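Local coordinates for protein tyrosine--tRNA ligase (Pyrococcus horikoshii, PDB 2CYC) that probably catalyses, as a class I synthetase, the ATP-dependent activation of tyrosine and its transfer to the acceptor end of tRNA(Tyr), at residues A[131-136]-A[204-209]; A[225-230]-A[289-294]; A[303-308]-A[341-346]. All blocks are in the same frame, centred on the assembly; numbering follows the deposited sequence.

Interaction 1 of 3, residues A[131-136]-A[204-209]; sequences WQTVID and LRYHPI
The D136 carboxylate takes the backbone N-H of R205, with N to OD2 at 2.7 Å. The bond is nearly straight (168°) and uses the syn lone pair of OD2. CG of D136 stands anti to its own backbone N (chi1 -173°), which carries the carboxylate across to the loop. A second bond reaches the same oxygen: water 1 donates to D136 OD2 at 2.6 Å. This water also accepts from H207 N at 2.9 Å and bonds T133 OG1, so it joins helix and loop at three points. T133 OG1 makes a further, short hydrogen bond to H207 ND1, 2.5 Å, meeting the imidazole at its edge and in its plane. Packing begins with Q132. Its extended chain lays the amide over the Y206 ring, with the two planes only 13° apart. CD sits above the ring centre, and NE2 is 3.4 Å from Y206 CZ. Q132 CG adds a CH-pi contact, 4.0 Å from the ring centroid. R205 CB lies on the opposite face, toward the rim. At the dimer interface W131 stacks on W131 of the second subunit, and Y206 packs on L87 of that subunit. The contact ties helix 128-138 to the loop between helix 191-200 and strand 209-211. Helix 164-178 packs against both segments, through V134 and L204.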
ATOM      1  N   TRP A 131       8.572  -1.778   4.798  1.00 23.69           N
ATOM      2  CA  TRP A 131       7.492  -1.961   3.830  1.00 20.96           C
ATOM      3  C   TRP A 131       7.133  -3.422   3.604  1.00 20.22           C
ATOM      4  O   TRP A 131       5.989  -3.751   3.248  1.00 17.56           O
ATOM      5  CB  TRP A 131       7.843  -1.252   2.518  1.00 18.28           C
ATOM      6  CG  TRP A 131       7.795   0.240   2.714  1.00 14.80           C
ATOM      7  CD1 TRP A 131       8.831   1.062   3.078  1.00 15.45           C
ATOM      8  CD2 TRP A 131       6.617   1.050   2.746  1.00 13.87           C
ATOM      9  NE1 TRP A 131       8.361   2.331   3.345  1.00 16.80           N
ATOM     10  CE2 TRP A 131       7.005   2.349   3.149  1.00 16.55           C
ATOM     11  CE3 TRP A 131       5.269   0.803   2.480  1.00 11.74           C
ATOM     12  CZ2 TRP A 131       6.087   3.395   3.291  1.00 18.45           C
ATOM     13  CZ3 TRP A 131       4.354   1.848   2.623  1.00 16.46           C
ATOM     14  CH2 TRP A 131       4.769   3.124   3.023  1.00 14.92           C
ATOM     15  N   GLN A 132       8.093  -4.311   3.830  1.00 20.20           N
ATOM     16  CA  GLN A 132       7.800  -5.722   3.671  1.00 19.41           C
ATOM     17  C   GLN A 132       6.780  -6.071   4.757  1.00 18.22           C
ATOM     18  O   GLN A 132       5.889  -6.897   4.558  1.00 19.23           O
ATOM     19  CB  GLN A 132       9.063  -6.552   3.834  1.00 17.73           C
ATOM     20  CG  GLN A 132       8.818  -8.062   3.746  1.00 23.17           C
ATOM     21  CD  GLN A 132      10.104  -8.863   3.682  1.00 25.66           C
ATOM     22  OE1 GLN A 132      11.074  -8.556   4.377  1.00 27.29           O
ATOM     23  NE2 GLN A 132      10.114  -9.904   2.856  1.00 25.10           N
ATOM     24  N   THR A 133       6.905  -5.417   5.904  1.00 20.31           N
ATOM     25  CA  THR A 133       5.981  -5.648   7.006  1.00 20.11           C
ATOM     26  C   THR A 133       4.642  -4.949   6.733  1.00 18.23           C
ATOM     27  O   THR A 133       3.596  -5.418   7.172  1.00 16.99           O
ATOM     28  CB  THR A 133       6.631  -5.229   8.349  1.00 21.38           C
ATOM     29  OG1 THR A 133       7.419  -6.330   8.824  1.00 17.17           O
ATOM     30  CG2 THR A 133       5.590  -4.853   9.402  1.00 16.18           C
ATOM     31  N   VAL A 134       4.658  -3.847   5.992  1.00 17.87           N
ATOM     32  CA  VAL A 134       3.392  -3.202   5.644  1.00 14.02           C
ATOM     33  C   VAL A 134       2.617  -4.236   4.805  1.00 20.76           C
ATOM     34  O   VAL A 134       1.409  -4.430   4.986  1.00 18.37           O
ATOM     35  CB  VAL A 134       3.590  -1.923   4.790  1.00 15.52           C
ATOM     36  CG1 VAL A 134       2.260  -1.523   4.159  1.00 12.90           C
ATOM     37  CG2 VAL A 134       4.115  -0.764   5.670  1.00 12.77           C
ATOM     38  N   ILE A 135       3.330  -4.903   3.896  1.00 19.27           N
ATOM     39  CA  ILE A 135       2.726  -5.924   3.039  1.00 18.03           C
ATOM     40  C   ILE A 135       2.238  -7.114   3.876  1.00 21.95           C
ATOM     41  O   ILE A 135       1.111  -7.577   3.715  1.00 17.88           O
ATOM     42  CB  ILE A 135       3.733  -6.479   1.999  1.00 20.07           C
ATOM     43  CG1 ILE A 135       4.185  -5.370   1.046  1.00 23.41           C
ATOM     44  CG2 ILE A 135       3.093  -7.623   1.212  1.00 10.75           C
ATOM     45  CD1 ILE A 135       3.061  -4.731   0.286  1.00 25.14           C
ATOM     46  N   ASP A 136       3.104  -7.605   4.758  1.00 16.84           N
ATOM     47  CA  ASP A 136       2.782  -8.745   5.612  1.00 17.50           C
ATOM     48  C   ASP A 136       1.482  -8.510   6.376  1.00 21.20           C
ATOM     49  O   ASP A 136       0.617  -9.386   6.458  1.00 21.65           O
ATOM     50  CB  ASP A 136       3.933  -8.993   6.591  1.00 21.70           C
ATOM     51  CG  ASP A 136       3.753 -10.268   7.394  1.00 28.28           C
ATOM     52  OD1 ASP A 136       3.169 -11.236   6.857  1.00 22.68           O
ATOM     53  OD2 ASP A 136       4.215 -10.302   8.555  1.00 27.08           O
ATOM     54  N   LEU A 204       2.016 -12.060  12.288  1.00 20.17           N
ATOM     55  CA  LEU A 204       3.150 -11.405  11.622  1.00 22.49           C
ATOM     56  C   LEU A 204       4.400 -12.266  11.494  1.00 22.12           C
ATOM     57  O   LEU A 204       4.805 -12.952  12.437  1.00 24.44           O
ATOM     58  CB  LEU A 204       3.490 -10.108  12.354  1.00 15.30           C
ATOM     59  CG  LEU A 204       2.834  -8.853  11.781  1.00 29.80           C
ATOM     60  CD1 LEU A 204       1.389  -9.106  11.393  1.00 22.95           C
ATOM     61  CD2 LEU A 204       2.951  -7.743  12.781  1.00 18.42           C
ATOM     62  N   ARG A 205       5.023 -12.208  10.323  1.00 23.25           N
ATOM     63  CA  ARG A 205       6.214 -13.004  10.073  1.00 26.54           C
ATOM     64  C   ARG A 205       7.533 -12.259  10.233  1.00 23.52           C
ATOM     65  O   ARG A 205       8.504 -12.827  10.713  1.00 27.37           O
ATOM     66  CB  ARG A 205       6.172 -13.610   8.667  1.00 24.54           C
ATOM     67  CG  ARG A 205       7.160 -14.751   8.497  1.00 47.92           C
ATOM     68  CD  ARG A 205       7.473 -15.041   7.034  1.00 55.63           C
ATOM     69  NE  ARG A 205       7.916 -16.418   6.833  1.00 67.00           N
ATOM     70  CZ  ARG A 205       7.121 -17.481   6.946  1.00 71.40           C
ATOM     71  NH1 ARG A 205       5.839 -17.324   7.259  1.00 74.41           N
ATOM     72  NH2 ARG A 205       7.602 -18.701   6.745  1.00 76.08           N
ATOM     73  N   TYR A 206       7.582 -10.991   9.838  1.00 25.37           N
ATOM     74  CA  TYR A 206       8.842 -10.258   9.921  1.00 18.12           C
ATOM     75  C   TYR A 206       9.028  -9.396  11.154  1.00 23.11           C
ATOM     76  O   TYR A 206      10.142  -9.290  11.679  1.00 20.48           O
ATOM     77  CB  TYR A 206       9.031  -9.426   8.654  1.00 19.97           C
ATOM     78  CG  TYR A 206       8.914 -10.274   7.410  1.00 21.35           C
ATOM     79  CD1 TYR A 206       7.708 -10.374   6.727  1.00 17.33           C
ATOM     80  CD2 TYR A 206      10.000 -11.032   6.954  1.00 23.54           C
ATOM     81  CE1 TYR A 206       7.572 -11.205   5.620  1.00 19.11           C
ATOM     82  CE2 TYR A 206       9.875 -11.875   5.843  1.00 19.24           C
ATOM     83  CZ  TYR A 206       8.658 -11.954   5.184  1.00 22.79           C
ATOM     84  OH  TYR A 206       8.525 -12.777   4.093  1.00 19.95           O
ATOM     85  N   HIS A 207       7.956  -8.772  11.627  1.00 18.81           N
ATOM     86  CA  HIS A 207       8.094  -7.962  12.823  1.00 20.47           C
ATOM     87  C   HIS A 207       7.135  -8.261  13.966  1.00 20.40           C
ATOM     88  O   HIS A 207       6.526  -7.361  14.539  1.00 18.24           O
ATOM     89  CB  HIS A 207       8.078  -6.472  12.474  1.00 21.45           C
ATOM     90  CG  HIS A 207       9.308  -6.031  11.745  1.00 18.61           C
ATOM     91  ND1 HIS A 207       9.422  -6.096  10.372  1.00 20.23           N
ATOM     92  CD2 HIS A 207      10.514  -5.623  12.204  1.00 17.35           C
ATOM     93  CE1 HIS A 207      10.648  -5.747  10.017  1.00 17.50           C
ATOM     94  NE2 HIS A 207      11.330  -5.456  11.111  1.00 20.69           N
ATOM     95  N   PRO A 208       6.969  -9.547  14.300  1.00 21.56           N
ATOM     96  CA  PRO A 208       6.066  -9.823  15.420  1.00 21.29           C
ATOM     97  C   PRO A 208       6.843  -9.379  16.666  1.00 22.27           C
ATOM     98  O   PRO A 208       8.029  -9.085  16.582  1.00 22.83           O
ATOM     99  CB  PRO A 208       5.896 -11.342  15.368  1.00 21.80           C
ATOM    100  CG  PRO A 208       7.226 -11.816  14.798  1.00 21.10           C
ATOM    101  CD  PRO A 208       7.467 -10.793  13.685  1.00 19.76           C
ATOM    102  N   ILE A 209       6.176  -9.301  17.805  1.00 23.07           N
ATOM    103  CA  ILE A 209       6.846  -8.925  19.039  1.00 23.83           C
ATOM    104  C   ILE A 209       7.072 -10.253  19.758  1.00 26.27           C
ATOM    105  O   ILE A 209       6.125 -10.879  20.236  1.00 24.95           O
ATOM    106  CB  ILE A 209       5.956  -7.988  19.883  1.00 27.88           C
ATOM    107  CG1 ILE A 209       5.672  -6.710  19.079  1.00 28.36           C
ATOM    108  CG2 ILE A 209       6.641  -7.673  21.213  1.00 22.31           C
ATOM    109  CD1 ILE A 209       4.777  -5.712  19.766  1.00 31.26           C
TER
HETATM  110  O   HOH W   1       5.690  -8.622   9.868  1.00 21.45           O

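Interaction 2 of 3, residues A[225-230]-A[289-294]; sequences LLLGLQ and VLDWVE
L229 lies over one face of the W292 indole. Its CD2 is 3.7 Å from the centroid of the six-membered ring and 15° off the ring normal, a CH-pi contact. CD1 reaches the outer part of the same ring, 3.6 Å from W292 CH2. The leucine and tryptophan side chains cross at about a right angle. Both methyls bear on the ring. CG of W292 is anti to the carbonyl carbon, and the indole extends from the helix to the loop. There its edge is used as well: NE1 donates to the carbonyl O of L227 at 2.8 Å. This oxygen lies close to the indole plane, and the N-H arrives in the carbonyl plane. The bond helps to fix the ring's rotation, and L229 covers one face.

D291, the preceding residue of the helix, bonds the other backbone polar group of the same loop residue, L227. L227 N donates to D291 OD1 at 3.0 Å, with a nearly straight N-H...O angle of 169°. The oxygen is met on its anti side, 31° out of the carboxylate plane. The other carboxylate oxygen of D291, OD2, is bonded to H224 NE2. L226 packs beside both D291 and W292, its CD2 3.7 Å from D291 OD1 and 4.1 Å from W292 CD1.

Backbone bonds join L226 to M252 and G228 to M250, so the loop also runs beside the KMSKS region. W292 packs on M252 too. Both backbone polar groups of L227 are therefore met by side chains of helix 288-297. In this buried place the two bonds satisfy the N-H and C=O of L227, in a segment without regular structure, and are consistent with a fixed course for the chain next to the KMSKS loop.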
ATOM      1  N   LEU A 225     -10.393  12.538  24.545  1.00 17.64           N
ATOM      2  CA  LEU A 225     -10.261  13.622  23.577  1.00 19.16           C
ATOM      3  C   LEU A 225     -10.932  14.880  24.139  1.00 19.24           C
ATOM      4  O   LEU A 225     -12.146  14.913  24.314  1.00 20.71           O
ATOM      5  CB  LEU A 225     -10.920  13.234  22.254  1.00 20.55           C
ATOM      6  CG  LEU A 225     -10.415  11.973  21.544  1.00 21.17           C
ATOM      7  CD1 LEU A 225     -11.247  11.751  20.276  1.00 22.10           C
ATOM      8  CD2 LEU A 225      -8.932  12.127  21.195  1.00 17.37           C
ATOM      9  N   LEU A 226     -10.152  15.912  24.444  1.00 20.64           N
ATOM     10  CA  LEU A 226     -10.743  17.142  24.965  1.00 21.75           C
ATOM     11  C   LEU A 226     -11.620  17.795  23.889  1.00 22.56           C
ATOM     12  O   LEU A 226     -11.251  17.847  22.716  1.00 24.38           O
ATOM     13  CB  LEU A 226      -9.653  18.132  25.402  1.00 21.91           C
ATOM     14  CG  LEU A 226      -8.769  17.775  26.604  1.00 21.13           C
ATOM     15  CD1 LEU A 226      -7.737  18.885  26.804  1.00 23.08           C
ATOM     16  CD2 LEU A 226      -9.621  17.617  27.858  1.00 22.83           C
ATOM     17  N   LEU A 227     -12.778  18.292  24.303  1.00 25.70           N
ATOM     18  CA  LEU A 227     -13.707  18.958  23.395  1.00 23.84           C
ATOM     19  C   LEU A 227     -13.255  20.366  23.054  1.00 26.18           C
ATOM     20  O   LEU A 227     -12.547  21.008  23.833  1.00 22.38           O
ATOM     21  CB  LEU A 227     -15.092  19.058  24.035  1.00 22.25           C
ATOM     22  CG  LEU A 227     -15.849  17.755  24.264  1.00 27.64           C
ATOM     23  CD1 LEU A 227     -17.115  18.035  25.063  1.00 27.98           C
ATOM     24  CD2 LEU A 227     -16.171  17.104  22.913  1.00 22.60           C
ATOM     25  N   GLY A 228     -13.654  20.839  21.876  1.00 24.92           N
ATOM     26  CA  GLY A 228     -13.344  22.201  21.494  1.00 23.39           C
ATOM     27  C   GLY A 228     -14.275  23.060  22.347  1.00 21.03           C
ATOM     28  O   GLY A 228     -15.240  22.546  22.902  1.00 19.84           O
ATOM     29  N   LEU A 229     -14.012  24.360  22.449  1.00 23.29           N
ATOM     30  CA  LEU A 229     -14.836  25.236  23.279  1.00 24.30           C
ATOM     31  C   LEU A 229     -16.104  25.776  22.615  1.00 27.92           C
ATOM     32  O   LEU A 229     -16.924  26.407  23.279  1.00 26.77           O
ATOM     33  CB  LEU A 229     -13.989  26.409  23.774  1.00 19.79           C
ATOM     34  CG  LEU A 229     -12.764  26.007  24.605  1.00 25.91           C
ATOM     35  CD1 LEU A 229     -11.886  27.220  24.880  1.00 19.96           C
ATOM     36  CD2 LEU A 229     -13.223  25.359  25.902  1.00 18.51           C
ATOM     37  N   GLN A 230     -16.273  25.514  21.321  1.00 28.82           N
ATOM     38  CA  GLN A 230     -17.434  26.011  20.579  1.00 30.24           C
ATOM     39  C   GLN A 230     -18.762  25.358  20.963  1.00 32.68           C
ATOM     40  O   GLN A 230     -18.796  24.209  21.409  1.00 30.49           O
ATOM     41  CB  GLN A 230     -17.208  25.846  19.067  1.00 28.08           C
ATOM     42  CG  GLN A 230     -17.323  24.408  18.536  1.00 30.05           C
ATOM     43  CD  GLN A 230     -16.103  23.549  18.840  1.00 32.29           C
ATOM     44  OE1 GLN A 230     -15.002  24.063  19.074  1.00 30.64           O
ATOM     45  NE2 GLN A 230     -16.288  22.234  18.813  1.00 26.39           N
ATOM     46  N   VAL A 289     -16.091  23.326  29.014  1.00 23.28           N
ATOM     47  CA  VAL A 289     -15.333  23.855  30.126  1.00 22.53           C
ATOM     48  C   VAL A 289     -15.167  22.835  31.248  1.00 24.22           C
ATOM     49  O   VAL A 289     -14.059  22.670  31.768  1.00 23.44           O
ATOM     50  CB  VAL A 289     -15.966  25.143  30.693  1.00 26.52           C
ATOM     51  CG1 VAL A 289     -15.162  25.614  31.900  1.00 18.51           C
ATOM     52  CG2 VAL A 289     -15.990  26.233  29.618  1.00 23.76           C
ATOM     53  N   LEU A 290     -16.250  22.159  31.629  1.00 19.56           N
ATOM     54  CA  LEU A 290     -16.156  21.160  32.695  1.00 22.87           C
ATOM     55  C   LEU A 290     -15.270  20.005  32.213  1.00 22.67           C
ATOM     56  O   LEU A 290     -14.583  19.368  33.011  1.00 24.82           O
ATOM     57  CB  LEU A 290     -17.546  20.623  33.084  1.00 23.34           C
ATOM     58  CG  LEU A 290     -18.493  21.517  33.903  1.00 31.67           C
ATOM     59  CD1 LEU A 290     -19.833  20.796  34.081  1.00 24.32           C
ATOM     60  CD2 LEU A 290     -17.872  21.834  35.273  1.00 20.45           C
ATOM     61  N   ASP A 291     -15.302  19.744  30.907  1.00 19.23           N
ATOM     62  CA  ASP A 291     -14.501  18.686  30.293  1.00 21.25           C
ATOM     63  C   ASP A 291     -13.018  18.975  30.574  1.00 21.99           C
ATOM     64  O   ASP A 291     -12.264  18.092  30.981  1.00 23.40           O
ATOM     65  CB  ASP A 291     -14.772  18.662  28.782  1.00 25.71           C
ATOM     66  CG  ASP A 291     -14.105  17.483  28.073  1.00 31.05           C
ATOM     67  OD1 ASP A 291     -13.293  17.716  27.154  1.00 29.75           O
ATOM     68  OD2 ASP A 291     -14.399  16.322  28.423  1.00 31.47           O
ATOM     69  N   TRP A 292     -12.616  20.228  30.374  1.00 19.23           N
ATOM     70  CA  TRP A 292     -11.240  20.650  30.609  1.00 17.22           C
ATOM     71  C   TRP A 292     -10.912  20.646  32.105  1.00 22.31           C
ATOM     72  O   TRP A 292      -9.790  20.303  32.511  1.00 17.95           O
ATOM     73  CB  TRP A 292     -11.015  22.051  30.022  1.00 17.36           C
ATOM     74  CG  TRP A 292     -10.972  22.088  28.510  1.00 18.85           C
ATOM     75  CD1 TRP A 292     -11.554  21.195  27.651  1.00 22.57           C
ATOM     76  CD2 TRP A 292     -10.357  23.095  27.682  1.00 21.63           C
ATOM     77  NE1 TRP A 292     -11.342  21.582  26.347  1.00 19.33           N
ATOM     78  CE2 TRP A 292     -10.613  22.742  26.335  1.00 20.55           C
ATOM     79  CE3 TRP A 292      -9.619  24.259  27.948  1.00 19.90           C
ATOM     80  CZ2 TRP A 292     -10.151  23.512  25.250  1.00 16.40           C
ATOM     81  CZ3 TRP A 292      -9.160  25.030  26.866  1.00 15.39           C
ATOM     82  CH2 TRP A 292      -9.430  24.648  25.534  1.00 14.82           C
ATOM     83  N   VAL A 293     -11.886  21.029  32.927  1.00 19.72           N
ATOM     84  CA  VAL A 293     -11.682  21.045  34.374  1.00 23.04           C
ATOM     85  C   VAL A 293     -11.428  19.614  34.864  1.00 21.42           C
ATOM     86  O   VAL A 293     -10.529  19.365  35.656  1.00 20.48           O
ATOM     87  CB  VAL A 293     -12.929  21.606  35.132  1.00 22.73           C
ATOM     88  CG1 VAL A 293     -12.804  21.329  36.624  1.00 14.17           C
ATOM     89  CG2 VAL A 293     -13.066  23.105  34.894  1.00 21.89           C
ATOM     90  N   GLU A 294     -12.221  18.671  34.377  1.00 22.34           N
ATOM     91  CA  GLU A 294     -12.059  17.296  34.806  1.00 24.63           C
ATOM     92  C   GLU A 294     -10.744  16.654  34.380  1.00 24.19           C
ATOM     93  O   GLU A 294     -10.064  16.048  35.198  1.00 19.86           O
ATOM     94  CB  GLU A 294     -13.205  16.424  34.289  1.00 20.94           C
ATOM     95  CG  GLU A 294     -13.085  14.979  34.790  1.00 24.55           C
ATOM     96  CD  GLU A 294     -14.239  14.103  34.368  1.00 22.37           C
ATOM     97  OE1 GLU A 294     -14.314  12.958  34.854  1.00 34.02           O
ATOM     98  OE2 GLU A 294     -15.066  14.551  33.545  1.00 27.85           O
TER

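Interaction 3 of 3, residues A[303-308]-A[341-346]; sequences TEFTVH and NAVAEY
Strand 305-307 passes over segment 341-346 of helix 336-350, with their short axes 8.7 Å apart at closest approach. The N-to-C directions make an angle of 131°, so the two run at a slant and more nearly antiparallel than parallel. The backbones come nearest at V307 and A342, whose CA atoms are 5.7 Å apart. The close approach is consistent with the small side chain of A342. Its CB points to the strand and is touched by two residues. F305 CZ lies 3.5 Å from A342 CB, and V307 CG2 lies 3.9 Å from the same atom. CG of F305 is anti to the backbone N (chi1 -180°), which sends the ring out from the strand to the helix. F305 CE1 comes to 4.2 Å from Y346 CB, one turn further on. V343 CG2 is a more distant neighbour of F305 CZ. The side-chain contacts are apolar, and the edge of the F305 ring also lies against the helix backbone, with the A342 carbonyl carbon in the ring plane. I297 of helix 288-297 packs on F305, V343 and Y346 and so joins the same core. T306 points away from the helix, and its OG1 is bonded to T318 OG1. Strand 305-307 pairs with 317-319 in a two-stranded antiparallel sheet. The arrangement is a beta hairpin packed on helices, set within the largely helical C-terminal part of this class I synthetase.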
ATOM      1  N   THR A 303      -6.590  17.408  44.824  1.00 40.99           N
ATOM      2  CA  THR A 303      -5.754  18.549  44.525  1.00 40.66           C
ATOM      3  C   THR A 303      -6.537  19.731  45.076  1.00 40.13           C
ATOM      4  O   THR A 303      -7.565  19.544  45.728  1.00 44.14           O
ATOM      5  CB  THR A 303      -5.545  18.716  42.997  1.00 42.87           C
ATOM      6  OG1 THR A 303      -4.784  19.905  42.740  1.00 40.92           O
ATOM      7  CG2 THR A 303      -6.886  18.804  42.279  1.00 43.16           C
ATOM      8  N   GLU A 304      -6.059  20.941  44.828  1.00 41.02           N
ATOM      9  CA  GLU A 304      -6.754  22.120  45.306  1.00 41.77           C
ATOM     10  C   GLU A 304      -6.985  23.102  44.172  1.00 37.50           C
ATOM     11  O   GLU A 304      -6.034  23.607  43.576  1.00 33.97           O
ATOM     12  CB  GLU A 304      -5.958  22.797  46.427  1.00 46.57           C
ATOM     13  CG  GLU A 304      -6.174  22.183  47.808  1.00 56.78           C
ATOM     14  CD  GLU A 304      -5.343  22.863  48.885  1.00 62.17           C
ATOM     15  OE1 GLU A 304      -5.310  24.111  48.913  1.00 59.43           O
ATOM     16  OE2 GLU A 304      -4.725  22.151  49.707  1.00 70.69           O
ATOM     17  N   PHE A 305      -8.254  23.341  43.859  1.00 33.85           N
ATOM     18  CA  PHE A 305      -8.620  24.294  42.815  1.00 34.32           C
ATOM     19  C   PHE A 305      -9.560  25.315  43.449  1.00 29.57           C
ATOM     20  O   PHE A 305     -10.685  24.985  43.836  1.00 28.83           O
ATOM     21  CB  PHE A 305      -9.314  23.597  41.640  1.00 29.98           C
ATOM     22  CG  PHE A 305      -9.707  24.541  40.532  1.00 28.28           C
ATOM     23  CD1 PHE A 305      -8.758  25.379  39.942  1.00 24.53           C
ATOM     24  CD2 PHE A 305     -11.024  24.601  40.082  1.00 26.12           C
ATOM     25  CE1 PHE A 305      -9.113  26.270  38.917  1.00 27.37           C
ATOM     26  CE2 PHE A 305     -11.396  25.490  39.051  1.00 28.60           C
ATOM     27  CZ  PHE A 305     -10.435  26.326  38.469  1.00 20.57           C
ATOM     28  N   THR A 306      -9.088  26.549  43.556  1.00 26.93           N
ATOM     29  CA  THR A 306      -9.869  27.612  44.174  1.00 34.79           C
ATOM     30  C   THR A 306     -10.473  28.620  43.207  1.00 31.89           C
ATOM     31  O   THR A 306      -9.794  29.131  42.323  1.00 36.56           O
ATOM     32  CB  THR A 306      -9.010  28.409  45.197  1.00 33.22           C
ATOM     33  OG1 THR A 306      -8.547  27.525  46.221  1.00 33.00           O
ATOM     34  CG2 THR A 306      -9.832  29.529  45.842  1.00 30.56           C
ATOM     35  N   VAL A 307     -11.761  28.892  43.384  1.00 32.79           N
ATOM     36  CA  VAL A 307     -12.458  29.888  42.576  1.00 29.65           C
ATOM     37  C   VAL A 307     -12.676  31.072  43.514  1.00 31.22           C
ATOM     38  O   VAL A 307     -13.424  30.968  44.491  1.00 27.75           O
ATOM     39  CB  VAL A 307     -13.827  29.377  42.079  1.00 30.78           C
ATOM     40  CG1 VAL A 307     -14.564  30.497  41.331  1.00 22.39           C
ATOM     41  CG2 VAL A 307     -13.632  28.167  41.166  1.00 29.25           C
ATOM     42  N   HIS A 308     -11.994  32.182  43.240  1.00 31.02           N
ATOM     43  CA  HIS A 308     -12.118  33.371  44.073  1.00 33.28           C
ATOM     44  C   HIS A 308     -13.334  34.188  43.664  1.00 36.03           C
ATOM     45  O   HIS A 308     -13.509  34.507  42.488  1.00 37.52           O
ATOM     46  CB  HIS A 308     -10.865  34.245  43.968  1.00 37.90           C
ATOM     47  CG  HIS A 308      -9.607  33.550  44.383  1.00 41.80           C
ATOM     48  ND1 HIS A 308      -8.792  32.888  43.490  1.00 40.01           N
ATOM     49  CD2 HIS A 308      -9.043  33.383  45.602  1.00 40.95           C
ATOM     50  CE1 HIS A 308      -7.782  32.341  44.141  1.00 46.48           C
ATOM     51  NE2 HIS A 308      -7.912  32.626  45.424  1.00 49.34           N
ATOM     52  N   ASN A 341     -13.390  32.136  34.428  1.00 23.87           N
ATOM     53  CA  ASN A 341     -12.265  32.972  34.805  1.00 24.73           C
ATOM     54  C   ASN A 341     -11.219  32.162  35.564  1.00 23.84           C
ATOM     55  O   ASN A 341     -10.016  32.329  35.356  1.00 23.83           O
ATOM     56  CB  ASN A 341     -12.748  34.160  35.645  1.00 27.00           C
ATOM     57  CG  ASN A 341     -11.605  34.906  36.318  1.00 39.85           C
ATOM     58  OD1 ASN A 341     -11.390  34.769  37.524  1.00 41.42           O
ATOM     59  ND2 ASN A 341     -10.857  35.688  35.539  1.00 37.14           N
ATOM     60  N   ALA A 342     -11.665  31.264  36.434  1.00 23.81           N
ATOM     61  CA  ALA A 342     -10.707  30.466  37.191  1.00 26.08           C
ATOM     62  C   ALA A 342      -9.950  29.508  36.259  1.00 22.65           C
ATOM     63  O   ALA A 342      -8.747  29.324  36.399  1.00 19.48           O
ATOM     64  CB  ALA A 342     -11.419  29.696  38.307  1.00 25.30           C
ATOM     65  N   VAL A 343     -10.643  28.914  35.290  1.00 22.61           N
ATOM     66  CA  VAL A 343      -9.974  27.999  34.370  1.00 22.03           C
ATOM     67  C   VAL A 343      -8.939  28.736  33.521  1.00 22.32           C
ATOM     68  O   VAL A 343      -7.851  28.217  33.283  1.00 23.08           O
ATOM     69  CB  VAL A 343     -10.981  27.277  33.455  1.00 19.54           C
ATOM     70  CG1 VAL A 343     -10.246  26.509  32.356  1.00 21.77           C
ATOM     71  CG2 VAL A 343     -11.821  26.309  34.288  1.00 22.54           C
ATOM     72  N   ALA A 344      -9.270  29.943  33.072  1.00 21.48           N
ATOM     73  CA  ALA A 344      -8.337  30.730  32.265  1.00 22.65           C
ATOM     74  C   ALA A 344      -7.019  30.998  33.007  1.00 25.57           C
ATOM     75  O   ALA A 344      -5.924  30.775  32.463  1.00 21.88           O
ATOM     76  CB  ALA A 344      -8.977  32.054  31.864  1.00 22.78           C
ATOM     77  N   GLU A 345      -7.127  31.487  34.243  1.00 21.51           N
ATOM     78  CA  GLU A 345      -5.943  31.793  35.046  1.00 22.65           C
ATOM     79  C   GLU A 345      -5.130  30.539  35.314  1.00 22.91           C
ATOM     80  O   GLU A 345      -3.898  30.565  35.255  1.00 24.58           O
ATOM     81  CB  GLU A 345      -6.342  32.457  36.372  1.00 22.35           C
ATOM     82  CG  GLU A 345      -6.921  33.861  36.200  1.00 33.79           C
ATOM     83  CD  GLU A 345      -6.034  34.742  35.343  1.00 40.83           C
ATOM     84  OE1 GLU A 345      -4.814  34.793  35.618  1.00 41.79           O
ATOM     85  OE2 GLU A 345      -6.553  35.380  34.396  1.00 40.90           O
ATOM     86  N   TYR A 346      -5.816  29.438  35.613  1.00 17.22           N
ATOM     87  CA  TYR A 346      -5.122  28.173  35.847  1.00 20.09           C
ATOM     88  C   TYR A 346      -4.305  27.811  34.591  1.00 18.01           C
ATOM     89  O   TYR A 346      -3.138  27.433  34.672  1.00 19.57           O
ATOM     90  CB  TYR A 346      -6.131  27.053  36.125  1.00 20.68           C
ATOM     91  CG  TYR A 346      -5.485  25.686  36.219  1.00 23.31           C
ATOM     92  CD1 TYR A 346      -5.097  25.152  37.451  1.00 24.75           C
ATOM     93  CD2 TYR A 346      -5.215  24.949  35.070  1.00 24.78           C
ATOM     94  CE1 TYR A 346      -4.454  23.914  37.530  1.00 24.85           C
ATOM     95  CE2 TYR A 346      -4.573  23.716  35.135  1.00 26.57           C
ATOM     96  CZ  TYR A 346      -4.194  23.205  36.359  1.00 29.84           C
ATOM     97  OH  TYR A 346      -3.547  21.991  36.396  1.00 36.53           O
TER

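In the fold
The three contacts follow one another along the chain, each closing before the next opens. Interaction 1 stands apart: its centre is about 39 Å from that of interaction 2 and about 49 Å from that of interaction 3, on the opposite side of the chain's centre. It belongs to the dimer side of the catalytic, Rossmann-type part. Interactions 2 and 3 are neighbours, with centres about 15 Å apart. They touch where V293 of helix 288-297 packs on V343 of helix 336-350, CG2 to CG2 at 3.5 Å. Strand 305-307 is the next regular element after helix 288-297. Together these two connect the loop beside the KMSKS region to the C-terminal helices.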